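Side-chain contacts in NURA (Sulfolobus solfataricus, PDB 2YGK), which processes DNA ends in double-strand break repair as a manganese-dependent homodimeric nuclease, probably acting with the HerA helicase to resect the 5' strand: residues Met112-Leu117 with Val160-Ile165; Lys138-Lys143 with Phe184-Ile189; Ile68-Ala73 with Asn102-Arg107. All blocks are in the same frame, centred on the assembly; numbering follows the deposited sequence.

Overall arrangement
All three contacts are buried and mainly apolar, but they differ in distance from the metal site. Contacts 1 and 3 both use helix 104-123: contact 3 sets its first turn against strand 70-82, and contact 1 sets its middle against the short helix 162-166. Contact 2 brings helix 136-140 onto helix 171-193 and touches contact 1 through the Glu116-Lys139 salt bridge and the packing of Leu117 on Leu185 and Ile189. Contact 2 is the nearest to the manganese and includes a buried lysine whose amine is bonded outside the contact. Contact 3, about 22 Å centre to centre from contact 2, mixes buried methyl packing with an exposed glutamine.

Contact 1 (Met112-Leu117 with Val160-Ile165); sequences MEALEL and VDLNGI
Leu162 and Leu115 both carry CG beside the backbone N and opposite the carbonyl carbon (chi1 -80° and -66°), and this turn sends the two leucine forks toward each other from facing helices. CD1 of Leu162 meets CD2 of Leu115 at 3.6 Å, with the two side chains crossing at a slant. The other branch of Leu162 spreads one residue further back: its CD2 lies 3.9 Å from CB of Ala114, whose CB is directed toward the opposing segment. One leucine thus straddles two neighbouring positions of helix 104-123. This is the long helix that follows the first three strands of the RNase H-like fold of the NurA domain and lies against the sheet, where Leu115 also packs on Val74 and Ala76 of strand 70-82. Leu162 begins a short helix right after a Schellman motif at Val160, and Asp161 stands at its N-cap, where OD1 accepts a weak bond from Gly164 N at 3.1 Å. Leu181 and Asn182 of helix 171-193 flank the junction, the former touching Leu162 and the latter Ala114. The Leu115 side chain lies about 11 Å from the bound manganese, well outside the metal's first shell.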
loop_
_atom_site.group_PDB
_atom_site.type_symbol
_atom_site.label_atom_id
_atom_site.label_comp_id
_atom_site.label_asym_id
_atom_site.label_seq_id
_atom_site.Cartn_x
_atom_site.Cartn_y
_atom_site.Cartn_z
HETATM N N MSE A 112 2.324 -12.376 -9.383
HETATM C CA MSE A 112 3.704 -12.090 -9.745
HETATM C C MSE A 112 4.637 -13.117 -9.088
HETATM O O MSE A 112 5.474 -13.695 -9.759
HETATM C CB MSE A 112 4.064 -10.657 -9.364
HETATM C CG MSE A 112 5.515 -10.243 -9.665
HETATM SE SE MSE A 112 6.028 -8.639 -8.616
HETATM C CE MSE A 112 5.602 -9.432 -6.862
ATOM N N GLU A 113 4.465 -13.367 -7.792
ATOM C CA GLU A 113 5.290 -14.327 -7.084
ATOM C C GLU A 113 5.207 -15.730 -7.742
ATOM O O GLU A 113 6.218 -16.375 -7.990
ATOM C CB GLU A 113 4.936 -14.296 -5.581
ATOM C CG GLU A 113 5.801 -13.182 -4.758
ATOM C CD GLU A 113 4.976 -12.171 -3.856
ATOM O OE1 GLU A 113 3.788 -12.453 -3.534
ATOM O OE2 GLU A 113 5.542 -11.099 -3.460
ATOM N N ALA A 114 4.006 -16.152 -8.110
ATOM C CA ALA A 114 3.810 -17.360 -8.894
ATOM C C ALA A 114 4.737 -17.473 -10.112
ATOM O O ALA A 114 5.313 -18.538 -10.337
ATOM C CB ALA A 114 2.379 -17.453 -9.327
ATOM N N LEU A 115 4.902 -16.407 -10.885
ATOM C CA LEU A 115 5.687 -16.472 -12.116
ATOM C C LEU A 115 7.176 -16.556 -11.805
ATOM O O LEU A 115 7.930 -17.276 -12.491
ATOM C CB LEU A 115 5.423 -15.273 -13.021
ATOM C CG LEU A 115 4.013 -15.158 -13.617
ATOM C CD1 LEU A 115 3.904 -13.842 -14.403
ATOM C CD2 LEU A 115 3.659 -16.333 -14.497
ATOM N N GLU A 116 7.609 -15.818 -10.783
ATOM C CA GLU A 116 8.979 -15.918 -10.303
ATOM C C GLU A 116 9.269 -17.365 -9.950
ATOM O O GLU A 116 10.162 -17.983 -10.518
ATOM C CB GLU A 116 9.207 -15.047 -9.062
ATOM C CG GLU A 116 9.272 -13.596 -9.354
ATOM C CD GLU A 116 9.283 -12.695 -8.123
ATOM O OE1 GLU A 116 10.153 -12.808 -7.276
ATOM O OE2 GLU A 116 8.426 -11.822 -8.024
ATOM N N LEU A 117 8.501 -17.902 -9.007
ATOM C CA LEU A 117 8.773 -19.238 -8.503
ATOM C C LEU A 117 8.663 -20.246 -9.623
ATOM O O LEU A 117 9.469 -21.164 -9.678
ATOM C CB LEU A 117 7.826 -19.627 -7.385
ATOM C CG LEU A 117 7.800 -18.758 -6.112
ATOM C CD1 LEU A 117 6.576 -19.240 -5.330
ATOM C CD2 LEU A 117 9.145 -18.775 -5.256
ATOM N N VAL A 160 -0.678 -26.691 -11.492
ATOM C CA VAL A 160 -0.037 -25.397 -11.708
ATOM C C VAL A 160 -0.753 -24.633 -12.804
ATOM O O VAL A 160 -0.144 -24.175 -13.761
ATOM C CB VAL A 160 1.476 -25.550 -12.045
ATOM C CG1 VAL A 160 2.133 -24.179 -12.170
ATOM C CG2 VAL A 160 2.190 -26.413 -10.986
ATOM N N ASP A 161 -2.058 -24.493 -12.635
ATOM C CA ASP A 161 -2.911 -23.901 -13.657
ATOM C C ASP A 161 -3.240 -22.449 -13.298
ATOM O O ASP A 161 -4.275 -22.168 -12.681
ATOM C CB ASP A 161 -4.183 -24.751 -13.796
ATOM C CG ASP A 161 -5.025 -24.392 -15.026
ATOM O OD1 ASP A 161 -4.639 -23.472 -15.795
ATOM O OD2 ASP A 161 -6.083 -25.048 -15.215
ATOM N N LEU A 162 -2.356 -21.525 -13.677
ATOM C CA LEU A 162 -2.587 -20.099 -13.399
ATOM C C LEU A 162 -3.853 -19.613 -14.070
ATOM O O LEU A 162 -4.677 -18.985 -13.421
ATOM C CB LEU A 162 -1.431 -19.225 -13.868
ATOM C CG LEU A 162 -0.220 -19.167 -12.964
ATOM C CD1 LEU A 162 0.774 -18.211 -13.575
ATOM C CD2 LEU A 162 -0.601 -18.743 -11.560
ATOM N N ASN A 163 -3.995 -19.904 -15.365
ATOM C CA ASN A 163 -5.197 -19.519 -16.124
ATOM C C ASN A 163 -6.481 -19.972 -15.428
ATOM O O ASN A 163 -7.489 -19.268 -15.463
ATOM C CB ASN A 163 -5.165 -20.066 -17.567
ATOM C CG ASN A 163 -4.243 -19.265 -18.492
ATOM O OD1 ASN A 163 -3.069 -19.031 -18.177
ATOM N ND2 ASN A 163 -4.770 -18.858 -19.647
ATOM N N GLY A 164 -6.421 -21.141 -14.790
ATOM C CA GLY A 164 -7.540 -21.679 -14.017
ATOM C C GLY A 164 -7.836 -20.922 -12.729
ATOM O O GLY A 164 -8.986 -20.582 -12.449
ATOM N N ILE A 165 -6.792 -20.678 -11.937
ATOM C CA ILE A 165 -6.930 -19.993 -10.654
ATOM C C ILE A 165 -7.448 -18.573 -10.867
ATOM O O ILE A 165 -8.296 -18.091 -10.112
ATOM C CB ILE A 165 -5.591 -19.977 -9.873
ATOM C CG1 ILE A 165 -5.248 -21.382 -9.374
ATOM C CG2 ILE A 165 -5.658 -19.023 -8.692
ATOM C CD1 ILE A 165 -3.835 -21.523 -8.849
#

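Contact 2 (Lys138-Lys143 with Phe184-Ile189); sequences KKIGNK and FLVSKI
Ile140 and Val186 come closest where the end of helix 136-140 meets the middle of helix 171-193, their CA atoms 6.9 Å apart, the nearest pair of the two segments. The first helix stops here: Gly141 leaves helical geometry with a positive phi of 79°, and a weak bond from Gly141 N to Lys138 O, 3.3 Å long, spans its last turn. Helix 171-193 runs on unbroken past the contact.

Val186 points at the other segment and divides its methyls between two residues. Its CG1, anti to the backbone N (chi1 166°), lies 4.3 Å from CG1 of Ile140, while CG2 of Val186 faces Lys139, 4.5 Å from CB and 4.4 Å from the carbonyl O. These are loose van der Waals contacts. The carbonyl O of Ile140, left at the helix end, is taken by NE2 of Gln183, three residues before Val186, so a polar bond to the same long helix stands beside the apolar pair.

In the RNase H-like fold of the NurA domain, helix 136-140 follows directly on strand 129-133, whose last residue, Asp133, is a ligand of the bound manganese together with Asp58. Lys139 meets different surroundings at its two ends. The root of its side chain rests near Val186; the chain leaves Val186 from CG onward, and a bend at the second torsion (chi2 -82°) steers its end toward Asp133 and Glu116. There NZ is gripped by the carbonyl O of Asp133 and, in a salt bridge, by OE1 of Glu116. The lysine side chain lies about 6 Å from the manganese, and Trp199 of strand 197-201 packs against it.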
loop_
_atom_site.group_PDB
_atom_site.type_symbol
_atom_site.label_atom_id
_atom_site.label_comp_id
_atom_site.label_asym_id
_atom_site.label_seq_id
_atom_site.Cartn_x
_atom_site.Cartn_y
_atom_site.Cartn_z
ATOM N N LYS A 138 8.703 -14.503 3.642
ATOM C CA LYS A 138 7.710 -13.716 2.919
ATOM C C LYS A 138 7.157 -14.439 1.683
ATOM O O LYS A 138 5.981 -14.326 1.388
ATOM C CB LYS A 138 8.204 -12.284 2.598
ATOM C CG LYS A 138 7.753 -11.222 3.684
ATOM C CD LYS A 138 8.530 -9.875 3.632
ATOM C CE LYS A 138 8.432 -9.085 4.967
ATOM N NZ LYS A 138 9.635 -8.186 5.232
ATOM N N LYS A 139 8.003 -15.180 0.977
ATOM C CA LYS A 139 7.585 -15.919 -0.230
ATOM C C LYS A 139 6.605 -17.044 0.095
ATOM O O LYS A 139 5.707 -17.352 -0.707
ATOM C CB LYS A 139 8.788 -16.520 -0.942
ATOM C CG LYS A 139 9.723 -15.504 -1.574
ATOM C CD LYS A 139 9.244 -15.035 -2.929
ATOM C CE LYS A 139 9.768 -13.638 -3.304
ATOM N NZ LYS A 139 10.809 -13.708 -4.367
ATOM N N ILE A 140 6.796 -17.655 1.263
ATOM C CA ILE A 140 5.924 -18.710 1.740
ATOM C C ILE A 140 4.545 -18.193 2.073
ATOM O O ILE A 140 3.584 -18.913 1.906
ATOM C CB ILE A 140 6.504 -19.371 3.000
ATOM C CG1 ILE A 140 7.465 -20.485 2.605
ATOM C CG2 ILE A 140 5.385 -19.915 3.915
ATOM C CD1 ILE A 140 7.855 -21.333 3.748
ATOM N N GLY A 141 4.457 -16.953 2.563
ATOM C CA GLY A 141 3.174 -16.323 2.850
ATOM C C GLY A 141 2.611 -16.829 4.156
ATOM O O GLY A 141 3.251 -17.634 4.825
ATOM N N ASN A 142 1.422 -16.346 4.522
ATOM C CA ASN A 142 0.766 -16.737 5.786
ATOM C C ASN A 142 0.055 -18.067 5.663
ATOM O O ASN A 142 -0.010 -18.651 4.598
ATOM C CB ASN A 142 -0.248 -15.667 6.248
ATOM C CG ASN A 142 0.413 -14.333 6.640
ATOM O OD1 ASN A 142 1.605 -14.277 6.988
ATOM N ND2 ASN A 142 -0.380 -13.251 6.602
ATOM N N LYS A 143 -0.492 -18.522 6.779
ATOM C CA LYS A 143 -1.200 -19.785 6.857
ATOM C C LYS A 143 -2.578 -19.668 6.164
ATOM O O LYS A 143 -3.244 -18.631 6.274
ATOM C CB LYS A 143 -1.319 -20.174 8.336
ATOM C CG LYS A 143 0.054 -20.128 9.103
ATOM C CD LYS A 143 0.022 -20.858 10.463
ATOM C CE LYS A 143 1.423 -20.991 11.072
ATOM N NZ LYS A 143 1.463 -21.948 12.221
ATOM N N PHE A 184 3.159 -24.388 -2.563
ATOM C CA PHE A 184 3.418 -25.609 -3.301
ATOM C C PHE A 184 4.602 -25.422 -4.227
ATOM O O PHE A 184 5.460 -26.303 -4.327
ATOM C CB PHE A 184 2.170 -26.010 -4.077
ATOM C CG PHE A 184 2.369 -27.163 -5.029
ATOM C CD1 PHE A 184 2.454 -28.474 -4.563
ATOM C CD2 PHE A 184 2.434 -26.940 -6.401
ATOM C CE1 PHE A 184 2.617 -29.534 -5.450
ATOM C CE2 PHE A 184 2.587 -28.005 -7.297
ATOM C CZ PHE A 184 2.679 -29.300 -6.819
ATOM N N LEU A 185 4.686 -24.260 -4.868
ATOM C CA LEU A 185 5.843 -23.918 -5.700
ATOM C C LEU A 185 7.176 -23.781 -4.948
ATOM O O LEU A 185 8.220 -24.241 -5.427
ATOM C CB LEU A 185 5.540 -22.641 -6.475
ATOM C CG LEU A 185 4.522 -22.883 -7.570
ATOM C CD1 LEU A 185 4.100 -21.560 -8.170
ATOM C CD2 LEU A 185 5.068 -23.833 -8.651
ATOM N N VAL A 186 7.169 -23.116 -3.795
ATOM C CA VAL A 186 8.392 -23.077 -2.963
ATOM C C VAL A 186 8.770 -24.498 -2.638
ATOM O O VAL A 186 9.929 -24.863 -2.727
ATOM C CB VAL A 186 8.187 -22.334 -1.643
ATOM C CG1 VAL A 186 9.318 -22.604 -0.692
ATOM C CG2 VAL A 186 8.039 -20.839 -1.908
ATOM N N SER A 187 7.780 -25.302 -2.279
ATOM C CA SER A 187 8.062 -26.669 -1.839
ATOM C C SER A 187 8.746 -27.523 -2.891
ATOM O O SER A 187 9.574 -28.355 -2.548
ATOM C CB SER A 187 6.784 -27.372 -1.390
ATOM O OG SER A 187 6.296 -26.728 -0.239
ATOM N N LYS A 188 8.397 -27.323 -4.157
ATOM C CA LYS A 188 9.045 -28.046 -5.236
ATOM C C LYS A 188 10.485 -27.574 -5.389
ATOM O O LYS A 188 11.389 -28.375 -5.583
ATOM C CB LYS A 188 8.272 -27.898 -6.546
ATOM C CG LYS A 188 6.863 -28.517 -6.456
ATOM C CD LYS A 188 6.560 -29.544 -7.574
ATOM C CE LYS A 188 7.410 -30.831 -7.461
ATOM N NZ LYS A 188 6.806 -31.882 -6.580
ATOM N N ILE A 189 10.685 -26.264 -5.274
ATOM C CA ILE A 189 12.003 -25.664 -5.424
ATOM C C ILE A 189 12.979 -26.202 -4.358
ATOM O O ILE A 189 14.080 -26.600 -4.669
ATOM C CB ILE A 189 11.907 -24.151 -5.388
ATOM C CG1 ILE A 189 11.136 -23.656 -6.615
ATOM C CG2 ILE A 189 13.279 -23.526 -5.379
ATOM C CD1 ILE A 189 10.640 -22.185 -6.505
#

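Contact 3 (Ile68-Ala73 with Asn102-Arg107); sequences IGIVYA and NDAQER
Ile70 lays its CG1 against the methyl of Ala104, CG1 to CB at 3.8 Å, at the point where strand 70-82 begins and helix 104-123 starts against it. Both residues direct CB toward the opposing segment, and the CA atoms of this pair are 7.2 Å apart. The other branch of Ile70 serves a second neighbour: CG2, anti to the backbone N, comes 4.5 Å from NE2 of Gln105. The glutamine leaves its helix pointing away from the strand, but two successive bends (chi1 -63°, chi2 -67°) bring the amide back toward the isoleucine, where NE2 donates to the carbonyl O of Gly63 on strand 54-65. Further along the helix, Ile108 also packs against Ile70.

The arrangement belongs to the opening of the RNase H-like fold, in which three antiparallel strands, 54-65, 70-82 and 85-98, are followed by a helix that returns across the sheet. Asp103 occupies the N-cap of that helix without a capping bond from its side chain; its carbonyl O accepts from Arg107 N at 2.8 Å. Beside the contact, Phe98 of the next strand pairs its backbone with Ile70, stacks on the ring of Tyr72 and receives a cation-pi interaction from Arg107. In the loop just before the strand, Ile68 O is hydrogen-bonded to Tyr214 OH of the second subunit.

Between 68-73 and 102-107 the contact is carried by methyl and methylene packing, without hydrogen bonds, and the Gln105 amide at its edge gives an N-H to strand 54-65, tying the helix start to the sheet at a second place.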
loop_
_atom_site.group_PDB
_atom_site.type_symbol
_atom_site.label_atom_id
_atom_site.label_comp_id
_atom_site.label_asym_id
_atom_site.label_seq_id
_atom_site.Cartn_x
_atom_site.Cartn_y
_atom_site.Cartn_z
ATOM N N ILE A 68 -13.391 -0.096 -15.770
ATOM C CA ILE A 68 -13.488 -1.477 -16.263
ATOM C C ILE A 68 -13.031 -2.515 -15.217
ATOM O O ILE A 68 -13.376 -3.685 -15.311
ATOM C CB ILE A 68 -12.689 -1.656 -17.568
ATOM C CG1 ILE A 68 -13.204 -2.833 -18.393
ATOM C CG2 ILE A 68 -11.199 -1.847 -17.294
ATOM C CD1 ILE A 68 -14.516 -2.591 -19.085
ATOM N N GLY A 69 -12.255 -2.065 -14.227
ATOM C CA GLY A 69 -11.820 -2.874 -13.107
ATOM C C GLY A 69 -10.386 -2.512 -12.785
ATOM O O GLY A 69 -9.948 -1.429 -13.133
ATOM N N ILE A 70 -9.655 -3.445 -12.160
ATOM C CA ILE A 70 -8.248 -3.275 -11.841
ATOM C C ILE A 70 -7.403 -3.783 -12.992
ATOM O O ILE A 70 -7.243 -4.993 -13.171
ATOM C CB ILE A 70 -7.831 -4.049 -10.575
ATOM C CG1 ILE A 70 -8.846 -3.867 -9.446
ATOM C CG2 ILE A 70 -6.442 -3.596 -10.123
ATOM C CD1 ILE A 70 -9.110 -2.422 -9.127
ATOM N N VAL A 71 -6.842 -2.863 -13.761
ATOM C CA VAL A 71 -6.018 -3.224 -14.901
ATOM C C VAL A 71 -4.613 -3.491 -14.418
ATOM O O VAL A 71 -3.982 -2.586 -13.918
ATOM C CB VAL A 71 -5.959 -2.098 -15.933
ATOM C CG1 VAL A 71 -5.016 -2.477 -17.086
ATOM C CG2 VAL A 71 -7.382 -1.772 -16.466
ATOM N N TYR A 72 -4.126 -4.723 -14.577
ATOM C CA TYR A 72 -2.832 -5.099 -14.038
ATOM C C TYR A 72 -1.891 -5.687 -15.067
ATOM O O TYR A 72 -2.281 -6.128 -16.137
ATOM C CB TYR A 72 -2.997 -6.126 -12.936
ATOM C CG TYR A 72 -3.440 -7.464 -13.459
ATOM C CD1 TYR A 72 -4.793 -7.769 -13.597
ATOM C CD2 TYR A 72 -2.515 -8.407 -13.854
ATOM C CE1 TYR A 72 -5.203 -9.002 -14.083
ATOM C CE2 TYR A 72 -2.908 -9.628 -14.336
ATOM C CZ TYR A 72 -4.260 -9.931 -14.452
ATOM O OH TYR A 72 -4.642 -11.175 -14.944
ATOM N N ALA A 73 -0.635 -5.739 -14.672
ATOM C CA ALA A 73 0.404 -6.296 -15.482
ATOM C C ALA A 73 1.423 -6.870 -14.534
ATOM O O ALA A 73 1.851 -6.209 -13.603
ATOM C CB ALA A 73 1.011 -5.222 -16.339
ATOM N N ASN A 102 -11.101 -5.853 -2.616
ATOM C CA ASN A 102 -10.281 -5.425 -1.483
ATOM C C ASN A 102 -8.903 -6.087 -1.464
ATOM O O ASN A 102 -7.966 -5.562 -0.841
ATOM C CB ASN A 102 -11.039 -5.738 -0.180
ATOM C CG ASN A 102 -10.473 -5.025 1.032
ATOM O OD1 ASN A 102 -9.338 -4.539 1.020
ATOM N ND2 ASN A 102 -11.270 -4.965 2.101
ATOM N N ASP A 103 -8.768 -7.236 -2.130
ATOM C CA ASP A 103 -7.487 -7.956 -2.153
ATOM C C ASP A 103 -6.841 -7.976 -3.547
ATOM O O ASP A 103 -5.898 -8.711 -3.787
ATOM C CB ASP A 103 -7.683 -9.365 -1.592
ATOM C CG ASP A 103 -8.355 -9.350 -0.231
ATOM O OD1 ASP A 103 -7.864 -8.617 0.659
ATOM O OD2 ASP A 103 -9.378 -10.058 -0.052
ATOM N N ALA A 104 -7.321 -7.115 -4.436
ATOM C CA ALA A 104 -6.822 -7.017 -5.805
ATOM C C ALA A 104 -5.315 -6.731 -5.896
ATOM O O ALA A 104 -4.600 -7.377 -6.675
ATOM C CB ALA A 104 -7.600 -5.960 -6.562
ATOM N N GLN A 105 -4.819 -5.787 -5.102
ATOM C CA GLN A 105 -3.366 -5.551 -5.074
ATOM C C GLN A 105 -2.583 -6.768 -4.576
ATOM O O GLN A 105 -1.468 -7.011 -5.002
ATOM C CB GLN A 105 -3.009 -4.320 -4.223
ATOM C CG GLN A 105 -3.590 -3.004 -4.773
ATOM C CD GLN A 105 -2.985 -2.608 -6.097
ATOM O OE1 GLN A 105 -1.812 -2.882 -6.372
ATOM N NE2 GLN A 105 -3.769 -1.960 -6.918
ATOM N N GLU A 106 -3.173 -7.523 -3.667
ATOM C CA GLU A 106 -2.504 -8.672 -3.107
ATOM C C GLU A 106 -2.528 -9.839 -4.125
ATOM O O GLU A 106 -1.495 -10.500 -4.371
ATOM C CB GLU A 106 -3.155 -9.053 -1.776
ATOM C CG GLU A 106 -2.166 -9.721 -0.843
ATOM C CD GLU A 106 -2.800 -10.594 0.215
ATOM O OE1 GLU A 106 -3.950 -10.308 0.629
ATOM O OE2 GLU A 106 -2.111 -11.568 0.632
ATOM N N ARG A 107 -3.682 -10.060 -4.763
ATOM C CA ARG A 107 -3.728 -11.066 -5.803
ATOM C C ARG A 107 -2.714 -10.755 -6.894
ATOM O O ARG A 107 -2.093 -11.669 -7.426
ATOM C CB ARG A 107 -5.120 -11.218 -6.428
ATOM C CG ARG A 107 -6.224 -11.361 -5.414
ATOM C CD ARG A 107 -7.464 -12.033 -5.940
ATOM N NE ARG A 107 -8.163 -11.276 -6.972
ATOM C CZ ARG A 107 -8.856 -10.176 -6.753
ATOM N NH1 ARG A 107 -8.931 -9.664 -5.523
ATOM N NH2 ARG A 107 -9.449 -9.580 -7.779
#